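Local structure of MB2760 (Mycobacterium tuberculosis, 2BNG) at residues C[40-46]-C[56-61]; C[68-72]-C[94-98]; C[99-103]-C[145-149]. The protein hydrolyses long or bulky lipophilic epoxides to diols in vitro, including 9,10-epoxystearic acid and cholesterol 5,6-oxide, although its physiological substrate is unknown. One frame throughout, in Å; residues are numbered along the deposited sequence.

Contact 1: residues C[40-46]-C[56-61]; sequences LGDDLVY and GGRRTA
Thr60 lies across the side chains of Leu40, Leu44 and Tyr46, meeting each at roughly a right angle. Its methyl CG2 approaches the Tyr46 ring obliquely, 3.8 Å from CD2, while Leu44 CD2 is 3.9 Å from OG1 of Thr60. Leu44 reaches there because its CG is anti to the backbone N (chi1 177°). The Tyr46 ring also stacks on Trp120, and its hydroxyl bonds Asn48. Hydroxyl OG1 of Thr60 turns back to Gly56 O, which Thr60 N also approaches, from the other face of that carbonyl, so two donors grip the oxygen at the N-cap of helix 57-65.

Backbone bonds tie the helix start to strand 44-48 and to the turn before it: Gly56 N gives a nearly straight bond to Leu44 O (2.7 Å), and Gly57 N reaches Asp42 O (3.2 Å) from above the carbonyl plane. Gly57 CA makes a CA-H...O contact with Gly41 O (3.2 Å), where a CB would run into that oxygen. On the exposed side, Asp42 OD2 and Arg58 NE form only a long salt bridge (3.7 Å), and one water joins Asp42 O to Arg58 N. Backbone bonds and apolar packing therefore position the helix start, with charge pairing secondary.

Contact 2: residues C[68-72]-C[94-98]; sequences QGRVG and ALIIG
The peptide groups of Gly72 and Ile96 meet as an antiparallel hydrogen-bonded pair, joining the start of strand 72-83 to strand 86-97 in the curved sheet of this NTF2-like fold. Gly72 N lies in the carbonyl plane of Ile96 O at 2.8 Å, whereas Ile96 N, 3.0 Å from Gly72 O, is tilted 29° from the carbonyl plane it addresses. Weaker CH contacts flank both bonds: Val71 CA points its hydrogen at Ile96 O, and Leu95 CA does the same to Gly72 O.

The two faces of the pair differ. On one, Val71 lies alongside Leu95, pointing the same way, and also touches Ile97. With CG2 anti to the backbone N, that methyl of Val71 comes 4.2 Å from Leu95 CB, while Val71 CB packs 4.0 Å from Ile97 CG1. Leu95 continues this apolar side to Phe73 and Phe104. Ile96 takes the other face, where Gly72 has no side chain and where Glu74 and Arg101 are its neighbours. Ala94 carries the strand back to Asp93, assigned as the active-site proton donor. Over Gly72 the Ile96 side chain meets only backbone, its CG1 3.6 Å from Gly72 O.

Contact 3: residues C[99-103]-C[145-149]; sequences PLRVQ and LKATL
Arg101 and Gln103, alternate residues of strand 100-113, send extended side chains to the same tail, residues 145-149, and the close packing centres on Ala147. Its methyl sits against the Gln103 amide, 3.4 Å from both CD and OE1 of that residue. Both long side chains leave the strand with CG anti to the backbone N (chi1 169° for Arg101), which brings their polar ends together. There Arg101 grips one oxygen side-on: NE and NH2 each lie 3.0 Å from Gln103 OE1, which is in the guanidinium plane. The grip helps hold the amide in an orientation that presents NE2 of Gln103 to Thr148 O (3.1 Å). That bond arrives from above the carbonyl plane, 67° out of it. Arg101 NE is also 3.0 Å from Ala147 O, but the angle is too poor for a hydrogen bond. Glu74 forms a salt bridge with Arg101 NH2, so the buried guanidinium has a countercharge.

The solvent side is more exposed yet still pinned: Lys146, bent at chi3 (-85°), crosses the Arg101 chain at about a right angle, and its NZ donates a hydrogen bond to Pro99 O (2.8 Å). Looser are Thr148, its side chain turned away, and Leu149 at the exposed chain end, which borders the guanidinium edge with CG 3.7 Å from Arg101 NH2. On the other side of the strand, Leu100 and Val102 pack on helix 126-139. The chemistry implies a C-terminal tail tethered mainly by side-chain donors to main-chain carbonyls, with the arginine probably polarising the Gln103 amide and strengthening its NE2 as a donor.

Overall arrangement
All three contacts reach one mixed sheet, but at different depths. Contact 1 is largely buried and joins a helix start to strand 44-48, near the end of the sheet where strand 52-55 is outermost; contacts 2 and 3 are surface contacts toward the opposite end. Contact 2 is strand pairing by backbone bonds, contact 3 tail docking by long polar side chains, and contact 1 mixes backbone bonds with apolar packing. Contacts 2 and 3, their centres about 11 Å apart, touch through neighbouring strands 86-97 and 100-113, where Leu95 O and Val102 N are probably hydrogen-bonded. Contact 1 is separate, its centre about 29 Å from that of contact 3, across the chain's centre.

Contact 1: residues C[40-46]-C[56-61]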
ATOM      1  N   LEU C  40      11.696  25.121 -33.162  1.00 38.85           N
ATOM      2  CA  LEU C  40      11.470  25.331 -34.600  1.00 38.03           C
ATOM      3  C   LEU C  40      12.772  25.432 -35.367  1.00 39.74           C
ATOM      4  O   LEU C  40      13.610  26.269 -35.070  1.00 40.81           O
ATOM      5  CB  LEU C  40      10.599  26.567 -34.862  1.00 36.72           C
ATOM      6  CG  LEU C  40       9.188  26.596 -34.252  1.00 34.75           C
ATOM      7  CD1 LEU C  40       8.489  27.927 -34.568  1.00 32.10           C
ATOM      8  CD2 LEU C  40       8.339  25.406 -34.703  1.00 31.87           C
ATOM      9  N   GLY C  41      12.941  24.563 -36.356  1.00 40.28           N
ATOM     10  CA  GLY C  41      14.128  24.574 -37.183  1.00 42.16           C
ATOM     11  C   GLY C  41      14.255  25.852 -38.000  1.00 43.27           C
ATOM     12  O   GLY C  41      13.254  26.460 -38.391  1.00 42.06           O
ATOM     13  N   ASP C  42      15.494  26.251 -38.268  1.00 45.55           N
ATOM     14  CA  ASP C  42      15.781  27.431 -39.090  1.00 47.33           C
ATOM     15  C   ASP C  42      15.077  27.461 -40.447  1.00 46.61           C
ATOM     16  O   ASP C  42      14.630  28.515 -40.878  1.00 46.49           O
ATOM     17  CB  ASP C  42      17.283  27.623 -39.265  1.00 49.95           C
ATOM     18  CG  ASP C  42      17.945  28.196 -38.017  1.00 52.65           C
ATOM     19  OD1 ASP C  42      19.197  28.210 -37.950  1.00 57.16           O
ATOM     20  OD2 ASP C  42      17.224  28.636 -37.092  1.00 53.34           O
ATOM     21  N   ASP C  43      14.943  26.308 -41.092  1.00 46.41           N
ATOM     22  CA  ASP C  43      14.235  26.233 -42.363  1.00 46.19           C
ATOM     23  C   ASP C  43      12.817  25.674 -42.292  1.00 43.76           C
ATOM     24  O   ASP C  43      12.316  25.100 -43.263  1.00 43.99           O
ATOM     25  CB  ASP C  43      15.058  25.464 -43.360  1.00 48.02           C
ATOM     26  CG  ASP C  43      16.248  26.258 -43.830  1.00 53.36           C
ATOM     27  OD1 ASP C  43      16.624  26.099 -44.995  1.00 58.40           O
ATOM     28  OD2 ASP C  43      16.824  27.071 -43.077  1.00 57.01           O
ATOM     29  N   LEU C  44      12.164  25.871 -41.151  1.00 41.37           N
ATOM     30  CA  LEU C  44      10.758  25.549 -41.005  1.00 38.44           C
ATOM     31  C   LEU C  44       9.933  26.051 -42.180  1.00 38.30           C
ATOM     32  O   LEU C  44      10.080  27.210 -42.601  1.00 38.79           O
ATOM     33  CB  LEU C  44      10.209  26.158 -39.717  1.00 37.07           C
ATOM     34  CG  LEU C  44       8.717  25.964 -39.441  1.00 35.08           C
ATOM     35  CD1 LEU C  44       8.362  24.492 -39.116  1.00 31.70           C
ATOM     36  CD2 LEU C  44       8.283  26.905 -38.319  1.00 33.45           C
ATOM     37  N   VAL C  45       9.078  25.181 -42.723  1.00 37.01           N
ATOM     38  CA  VAL C  45       7.935  25.666 -43.489  1.00 35.67           C
ATOM     39  C   VAL C  45       6.636  25.410 -42.737  1.00 34.33           C
ATOM     40  O   VAL C  45       6.340  24.272 -42.311  1.00 33.73           O
ATOM     41  CB  VAL C  45       7.922  25.275 -45.043  1.00 37.35           C
ATOM     42  CG1 VAL C  45       9.172  24.469 -45.504  1.00 36.30           C
ATOM     43  CG2 VAL C  45       6.594  24.668 -45.487  1.00 34.94           C
ATOM     44  N   TYR C  46       5.893  26.503 -42.543  1.00 33.77           N
ATOM     45  CA  TYR C  46       4.661  26.515 -41.761  1.00 32.36           C
ATOM     46  C   TYR C  46       3.429  26.866 -42.618  1.00 32.63           C
ATOM     47  O   TYR C  46       3.282  28.003 -43.129  1.00 32.99           O
ATOM     48  CB  TYR C  46       4.795  27.472 -40.567  1.00 31.90           C
ATOM     49  CG  TYR C  46       3.502  27.800 -39.847  1.00 30.13           C
ATOM     50  CD1 TYR C  46       2.571  26.800 -39.544  1.00 29.06           C
ATOM     51  CD2 TYR C  46       3.226  29.104 -39.439  1.00 29.67           C
ATOM     52  CE1 TYR C  46       1.385  27.095 -38.847  1.00 28.56           C
ATOM     53  CE2 TYR C  46       2.039  29.422 -38.754  1.00 29.39           C
ATOM     54  CZ  TYR C  46       1.125  28.405 -38.472  1.00 30.43           C
ATOM     55  OH  TYR C  46      -0.041  28.672 -37.812  1.00 30.27           O
ATOM     56  N   GLY C  56      10.781  29.797 -42.439  1.00 45.30           N
ATOM     57  CA  GLY C  56      11.792  30.210 -41.486  1.00 45.30           C
ATOM     58  C   GLY C  56      11.305  30.129 -40.064  1.00 43.69           C
ATOM     59  O   GLY C  56      10.312  30.760 -39.712  1.00 42.87           O
ATOM     60  N   GLY C  57      12.021  29.350 -39.255  1.00 43.28           N
ATOM     61  CA  GLY C  57      11.698  29.152 -37.853  1.00 42.49           C
ATOM     62  C   GLY C  57      11.700  30.421 -37.020  1.00 42.79           C
ATOM     63  O   GLY C  57      10.821  30.635 -36.198  1.00 41.60           O
ATOM     64  N   ARG C  58      12.686  31.269 -37.236  1.00 44.64           N
ATOM     65  CA  ARG C  58      12.749  32.547 -36.520  1.00 45.82           C
ATOM     66  C   ARG C  58      11.686  33.549 -36.823  1.00 45.16           C
ATOM     67  O   ARG C  58      11.240  34.274 -35.941  1.00 44.93           O
ATOM     68  CB  ARG C  58      14.012  33.240 -36.858  1.00 48.17           C
ATOM     69  CG  ARG C  58      15.024  32.637 -36.162  1.00 49.74           C
ATOM     70  CD  ARG C  58      16.144  33.089 -36.819  1.00 55.29           C
ATOM     71  NE  ARG C  58      17.116  32.288 -36.302  1.00 59.35           N
ATOM     72  CZ  ARG C  58      17.286  32.329 -35.038  1.00 59.08           C
ATOM     73  NH1 ARG C  58      16.559  33.148 -34.291  1.00 58.13           N
ATOM     74  NH2 ARG C  58      18.182  31.564 -34.579  1.00 59.14           N
ATOM     75  N   ARG C  59      11.330  33.631 -38.088  1.00 45.03           N
ATOM     76  CA  ARG C  59      10.278  34.510 -38.470  1.00 45.14           C
ATOM     77  C   ARG C  59       8.937  34.020 -37.902  1.00 42.78           C
ATOM     78  O   ARG C  59       8.146  34.837 -37.429  1.00 42.27           O
ATOM     79  CB  ARG C  59      10.270  34.641 -39.982  1.00 46.35           C
ATOM     80  CG  ARG C  59       9.166  35.474 -40.506  1.00 49.75           C
ATOM     81  CD  ARG C  59       9.579  36.123 -41.783  1.00 57.38           C
ATOM     82  NE  ARG C  59       8.554  35.994 -42.792  1.00 61.88           N
ATOM     83  CZ  ARG C  59       8.774  35.641 -44.054  1.00 64.99           C
ATOM     84  NH1 ARG C  59       9.971  35.415 -44.503  1.00 66.35           N
ATOM     85  NH2 ARG C  59       7.793  35.540 -44.896  1.00 64.43           N
ATOM     86  N   THR C  60       8.709  32.698 -37.927  1.00 41.18           N
ATOM     87  CA  THR C  60       7.488  32.100 -37.348  1.00 39.03           C
ATOM     88  C   THR C  60       7.469  32.237 -35.821  1.00 38.61           C
ATOM     89  O   THR C  60       6.438  32.596 -35.233  1.00 37.29           O
ATOM     90  CB  THR C  60       7.327  30.613 -37.752  1.00 38.41           C
ATOM     91  OG1 THR C  60       7.211  30.523 -39.176  1.00 38.13           O
ATOM     92  CG2 THR C  60       6.091  29.984 -37.102  1.00 34.76           C
ATOM     93  N   ALA C  61       8.622  31.962 -35.202  1.00 39.24           N
ATOM     94  CA  ALA C  61       8.787  32.059 -33.756  1.00 39.23           C
ATOM     95  C   ALA C  61       8.466  33.454 -33.219  1.00 40.03           C
ATOM     96  O   ALA C  61       7.756  33.571 -32.213  1.00 39.28           O
ATOM     97  CB  ALA C  61      10.167  31.620 -33.337  1.00 39.85           C
TER
HETATM   98  O   HOH W   1      14.813  31.002 -39.590  1.00 34.49           O

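Contact 2: residues C[68-72]-C[94-98]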
ATOM      1  N   GLN C  68       1.154  37.126 -28.279  1.00 45.85           N
ATOM      2  CA  GLN C  68       0.935  37.114 -26.859  1.00 45.77           C
ATOM      3  C   GLN C  68       0.102  38.312 -26.394  1.00 46.22           C
ATOM      4  O   GLN C  68       0.418  39.463 -26.716  1.00 46.64           O
ATOM      5  CB  GLN C  68       2.303  37.201 -26.240  1.00 46.31           C
ATOM      6  CG  GLN C  68       2.467  36.476 -25.029  1.00 47.31           C
ATOM      7  CD  GLN C  68       2.196  37.246 -23.831  1.00 49.55           C
ATOM      8  OE1 GLN C  68       1.747  36.712 -22.879  1.00 48.61           O
ATOM      9  NE2 GLN C  68       2.496  38.491 -23.836  1.00 50.30           N
ATOM     10  N   GLY C  69      -0.960  38.046 -25.632  1.00 45.47           N
ATOM     11  CA  GLY C  69      -1.834  39.128 -25.157  1.00 45.98           C
ATOM     12  C   GLY C  69      -2.895  39.602 -26.156  1.00 45.79           C
ATOM     13  O   GLY C  69      -3.726  40.428 -25.821  1.00 46.43           O
ATOM     14  N   ARG C  70      -2.877  39.075 -27.379  1.00 44.83           N
ATOM     15  CA  ARG C  70      -3.897  39.410 -28.383  1.00 45.24           C
ATOM     16  C   ARG C  70      -4.719  38.236 -28.799  1.00 43.39           C
ATOM     17  O   ARG C  70      -5.919  38.335 -28.980  1.00 43.61           O
ATOM     18  CB  ARG C  70      -3.252  39.918 -29.653  1.00 46.17           C
ATOM     19  CG  ARG C  70      -2.867  41.289 -29.558  1.00 49.63           C
ATOM     20  CD  ARG C  70      -1.492  41.393 -29.795  1.00 53.71           C
ATOM     21  NE  ARG C  70      -1.052  42.753 -30.039  1.00 59.64           N
ATOM     22  CZ  ARG C  70      -0.785  43.655 -29.093  1.00 62.67           C
ATOM     23  NH1 ARG C  70      -0.955  43.391 -27.799  1.00 62.55           N
ATOM     24  NH2 ARG C  70      -0.348  44.849 -29.448  1.00 64.26           N
ATOM     25  N   VAL C  71      -4.049  37.128 -29.031  1.00 41.80           N
ATOM     26  CA  VAL C  71      -4.752  35.893 -29.276  1.00 40.25           C
ATOM     27  C   VAL C  71      -4.091  34.763 -28.494  1.00 39.21           C
ATOM     28  O   VAL C  71      -2.889  34.534 -28.620  1.00 39.59           O
ATOM     29  CB  VAL C  71      -4.901  35.613 -30.804  1.00 39.73           C
ATOM     30  CG1 VAL C  71      -3.689  36.017 -31.539  1.00 40.12           C
ATOM     31  CG2 VAL C  71      -5.215  34.161 -31.074  1.00 38.98           C
ATOM     32  N   GLY C  72      -4.878  34.086 -27.665  1.00 38.27           N
ATOM     33  CA  GLY C  72      -4.405  32.906 -26.946  1.00 37.45           C
ATOM     34  C   GLY C  72      -4.691  31.650 -27.751  1.00 36.85           C
ATOM     35  O   GLY C  72      -5.591  31.638 -28.606  1.00 36.81           O
ATOM     36  N   ALA C  94      -8.297  25.980 -30.191  1.00 28.29           N
ATOM     37  CA  ALA C  94      -9.134  27.139 -29.942  1.00 29.56           C
ATOM     38  C   ALA C  94      -8.302  28.405 -30.067  1.00 30.26           C
ATOM     39  O   ALA C  94      -7.183  28.448 -29.566  1.00 29.67           O
ATOM     40  CB  ALA C  94      -9.756  27.042 -28.561  1.00 29.66           C
ATOM     41  N   LEU C  95      -8.839  29.415 -30.756  1.00 31.55           N
ATOM     42  CA  LEU C  95      -8.249  30.757 -30.731  1.00 33.05           C
ATOM     43  C   LEU C  95      -9.117  31.628 -29.834  1.00 34.42           C
ATOM     44  O   LEU C  95     -10.346  31.593 -29.929  1.00 35.89           O
ATOM     45  CB  LEU C  95      -8.101  31.365 -32.135  1.00 33.37           C
ATOM     46  CG  LEU C  95      -7.357  30.535 -33.209  1.00 34.57           C
ATOM     47  CD1 LEU C  95      -7.468  31.236 -34.564  1.00 35.58           C
ATOM     48  CD2 LEU C  95      -5.894  30.234 -32.873  1.00 33.39           C
ATOM     49  N   ILE C  96      -8.473  32.382 -28.946  1.00 34.65           N
ATOM     50  CA  ILE C  96      -9.155  33.213 -27.962  1.00 35.61           C
ATOM     51  C   ILE C  96      -8.718  34.634 -28.176  1.00 36.68           C
ATOM     52  O   ILE C  96      -7.531  34.920 -28.114  1.00 36.95           O
ATOM     53  CB  ILE C  96      -8.740  32.864 -26.496  1.00 35.84           C
ATOM     54  CG1 ILE C  96      -8.369  31.369 -26.352  1.00 35.32           C
ATOM     55  CG2 ILE C  96      -9.723  33.433 -25.497  1.00 34.26           C
ATOM     56  CD1 ILE C  96      -9.257  30.450 -25.721  1.00 37.35           C
ATOM     57  N   ILE C  97      -9.678  35.520 -28.417  1.00 37.93           N
ATOM     58  CA  ILE C  97      -9.432  36.942 -28.571  1.00 38.85           C
ATOM     59  C   ILE C  97     -10.392  37.607 -27.598  1.00 40.19           C
ATOM     60  O   ILE C  97     -11.605  37.684 -27.853  1.00 40.90           O
ATOM     61  CB  ILE C  97      -9.692  37.402 -30.028  1.00 39.66           C
ATOM     62  CG1 ILE C  97      -8.817  36.604 -31.001  1.00 38.83           C
ATOM     63  CG2 ILE C  97      -9.422  38.909 -30.201  1.00 40.26           C
ATOM     64  CD1 ILE C  97      -9.479  36.306 -32.299  1.00 39.72           C
ATOM     65  N   GLY C  98      -9.847  38.054 -26.462  1.00 40.28           N
ATOM     66  CA  GLY C  98     -10.644  38.509 -25.335  1.00 40.83           C
ATOM     67  C   GLY C  98     -11.698  37.477 -24.950  1.00 41.15           C
ATOM     68  O   GLY C  98     -11.357  36.311 -24.659  1.00 40.11           O
TER

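Contact 3: residues C[99-103]-C[145-149]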
ATOM      1  N   PRO C  99     -12.996  37.881 -24.976  1.00 42.18           N
ATOM      2  CA  PRO C  99     -14.073  36.980 -24.531  1.00 41.97           C
ATOM      3  C   PRO C  99     -14.579  36.088 -25.656  1.00 41.11           C
ATOM      4  O   PRO C  99     -15.403  35.211 -25.404  1.00 41.40           O
ATOM      5  CB  PRO C  99     -15.179  37.941 -24.093  1.00 43.60           C
ATOM      6  CG  PRO C  99     -14.982  39.185 -24.994  1.00 44.44           C
ATOM      7  CD  PRO C  99     -13.514  39.197 -25.429  1.00 43.39           C
ATOM      8  N   LEU C 100     -14.097  36.318 -26.878  1.00 39.95           N
ATOM      9  CA  LEU C 100     -14.439  35.477 -28.024  1.00 38.95           C
ATOM     10  C   LEU C 100     -13.557  34.223 -28.101  1.00 37.68           C
ATOM     11  O   LEU C 100     -12.327  34.317 -28.181  1.00 37.20           O
ATOM     12  CB  LEU C 100     -14.328  36.286 -29.323  1.00 38.81           C
ATOM     13  CG  LEU C 100     -14.576  35.525 -30.631  1.00 39.06           C
ATOM     14  CD1 LEU C 100     -16.027  34.951 -30.692  1.00 38.52           C
ATOM     15  CD2 LEU C 100     -14.230  36.382 -31.874  1.00 38.33           C
ATOM     16  N   ARG C 101     -14.187  33.050 -28.074  1.00 37.35           N
ATOM     17  CA  ARG C 101     -13.466  31.794 -28.207  1.00 36.08           C
ATOM     18  C   ARG C 101     -13.961  31.030 -29.419  1.00 35.45           C
ATOM     19  O   ARG C 101     -15.161  30.765 -29.543  1.00 36.30           O
ATOM     20  CB  ARG C 101     -13.635  30.954 -26.947  1.00 36.83           C
ATOM     21  CG  ARG C 101     -13.138  29.527 -27.069  1.00 36.45           C
ATOM     22  CD  ARG C 101     -13.557  28.751 -25.843  1.00 39.93           C
ATOM     23  NE  ARG C 101     -12.901  27.459 -25.838  1.00 41.00           N
ATOM     24  CZ  ARG C 101     -11.752  27.222 -25.222  1.00 41.67           C
ATOM     25  NH1 ARG C 101     -11.170  28.193 -24.536  1.00 41.95           N
ATOM     26  NH2 ARG C 101     -11.183  26.016 -25.303  1.00 40.24           N
ATOM     27  N   VAL C 102     -13.040  30.707 -30.324  1.00 33.71           N
ATOM     28  CA  VAL C 102     -13.375  30.013 -31.560  1.00 33.03           C
ATOM     29  C   VAL C 102     -12.665  28.663 -31.600  1.00 32.11           C
ATOM     30  O   VAL C 102     -11.438  28.579 -31.665  1.00 31.06           O
ATOM     31  CB  VAL C 102     -12.989  30.843 -32.823  1.00 33.55           C
ATOM     32  CG1 VAL C 102     -13.359  30.091 -34.106  1.00 31.12           C
ATOM     33  CG2 VAL C 102     -13.641  32.235 -32.792  1.00 34.08           C
ATOM     34  N   GLN C 103     -13.460  27.609 -31.583  1.00 32.12           N
ATOM     35  CA  GLN C 103     -12.948  26.267 -31.433  1.00 31.88           C
ATOM     36  C   GLN C 103     -13.268  25.430 -32.670  1.00 31.35           C
ATOM     37  O   GLN C 103     -14.377  25.508 -33.214  1.00 32.80           O
ATOM     38  CB  GLN C 103     -13.580  25.653 -30.185  1.00 32.57           C
ATOM     39  CG  GLN C 103     -12.917  24.406 -29.667  1.00 33.73           C
ATOM     40  CD  GLN C 103     -13.342  24.120 -28.232  1.00 36.08           C
ATOM     41  OE1 GLN C 103     -13.092  24.897 -27.359  1.00 34.99           O
ATOM     42  NE2 GLN C 103     -13.996  23.027 -28.005  1.00 34.27           N
ATOM     43  N   LEU C 145     -23.042  28.965 -23.766  1.00 67.51           N
ATOM     44  CA  LEU C 145     -22.936  28.045 -24.905  1.00 66.51           C
ATOM     45  C   LEU C 145     -21.500  27.981 -25.418  1.00 64.34           C
ATOM     46  O   LEU C 145     -21.246  27.461 -26.498  1.00 63.10           O
ATOM     47  CB  LEU C 145     -23.960  28.382 -26.011  1.00 67.52           C
ATOM     48  CG  LEU C 145     -25.460  28.450 -25.652  1.00 69.68           C
ATOM     49  CD1 LEU C 145     -26.268  28.990 -26.810  1.00 69.69           C
ATOM     50  CD2 LEU C 145     -26.024  27.102 -25.207  1.00 70.36           C
ATOM     51  N   LYS C 146     -20.569  28.501 -24.615  1.00 63.90           N
ATOM     52  CA  LYS C 146     -19.161  28.590 -25.005  1.00 62.41           C
ATOM     53  C   LYS C 146     -18.503  27.217 -25.014  1.00 61.42           C
ATOM     54  O   LYS C 146     -18.674  26.441 -24.072  1.00 62.26           O
ATOM     55  CB  LYS C 146     -18.389  29.553 -24.091  1.00 62.26           C
ATOM     56  CG  LYS C 146     -17.000  29.902 -24.613  1.00 60.60           C
ATOM     57  CD  LYS C 146     -16.252  30.827 -23.673  1.00 61.55           C
ATOM     58  CE  LYS C 146     -16.599  32.275 -23.931  1.00 62.02           C
ATOM     59  NZ  LYS C 146     -15.494  33.140 -23.463  1.00 62.42           N
ATOM     60  N   ALA C 147     -17.762  26.933 -26.088  1.00 60.10           N
ATOM     61  CA  ALA C 147     -17.017  25.683 -26.246  1.00 58.87           C
ATOM     62  C   ALA C 147     -15.962  25.524 -25.149  1.00 58.78           C
ATOM     63  O   ALA C 147     -15.450  26.513 -24.607  1.00 59.01           O
ATOM     64  CB  ALA C 147     -16.378  25.638 -27.621  1.00 57.41           C
ATOM     65  N   THR C 148     -15.659  24.281 -24.797  1.00 58.89           N
ATOM     66  CA  THR C 148     -14.627  23.994 -23.793  1.00 58.59           C
ATOM     67  C   THR C 148     -13.761  22.836 -24.274  1.00 57.94           C
ATOM     68  O   THR C 148     -14.212  22.015 -25.085  1.00 57.98           O
ATOM     69  CB  THR C 148     -15.248  23.596 -22.420  1.00 60.05           C
ATOM     70  OG1 THR C 148     -16.354  22.718 -22.645  1.00 60.13           O
ATOM     71  CG2 THR C 148     -15.726  24.814 -21.631  1.00 60.37           C
ATOM     72  N   LEU C 149     -12.526  22.775 -23.771  1.00 57.51           N
ATOM     73  CA  LEU C 149     -11.678  21.587 -23.927  1.00 57.06           C
ATOM     74  C   LEU C 149     -11.648  20.750 -22.656  1.00 58.34           C
ATOM     75  O   LEU C 149     -12.183  19.639 -22.634  1.00 59.53           O
ATOM     76  CB  LEU C 149     -10.254  21.965 -24.330  1.00 55.76           C
ATOM     77  CG  LEU C 149     -10.125  22.541 -25.727  1.00 53.49           C
ATOM     78  CD1 LEU C 149      -8.694  22.868 -25.983  1.00 52.60           C
ATOM     79  CD2 LEU C 149     -10.634  21.535 -26.710  1.00 52.33           C
TER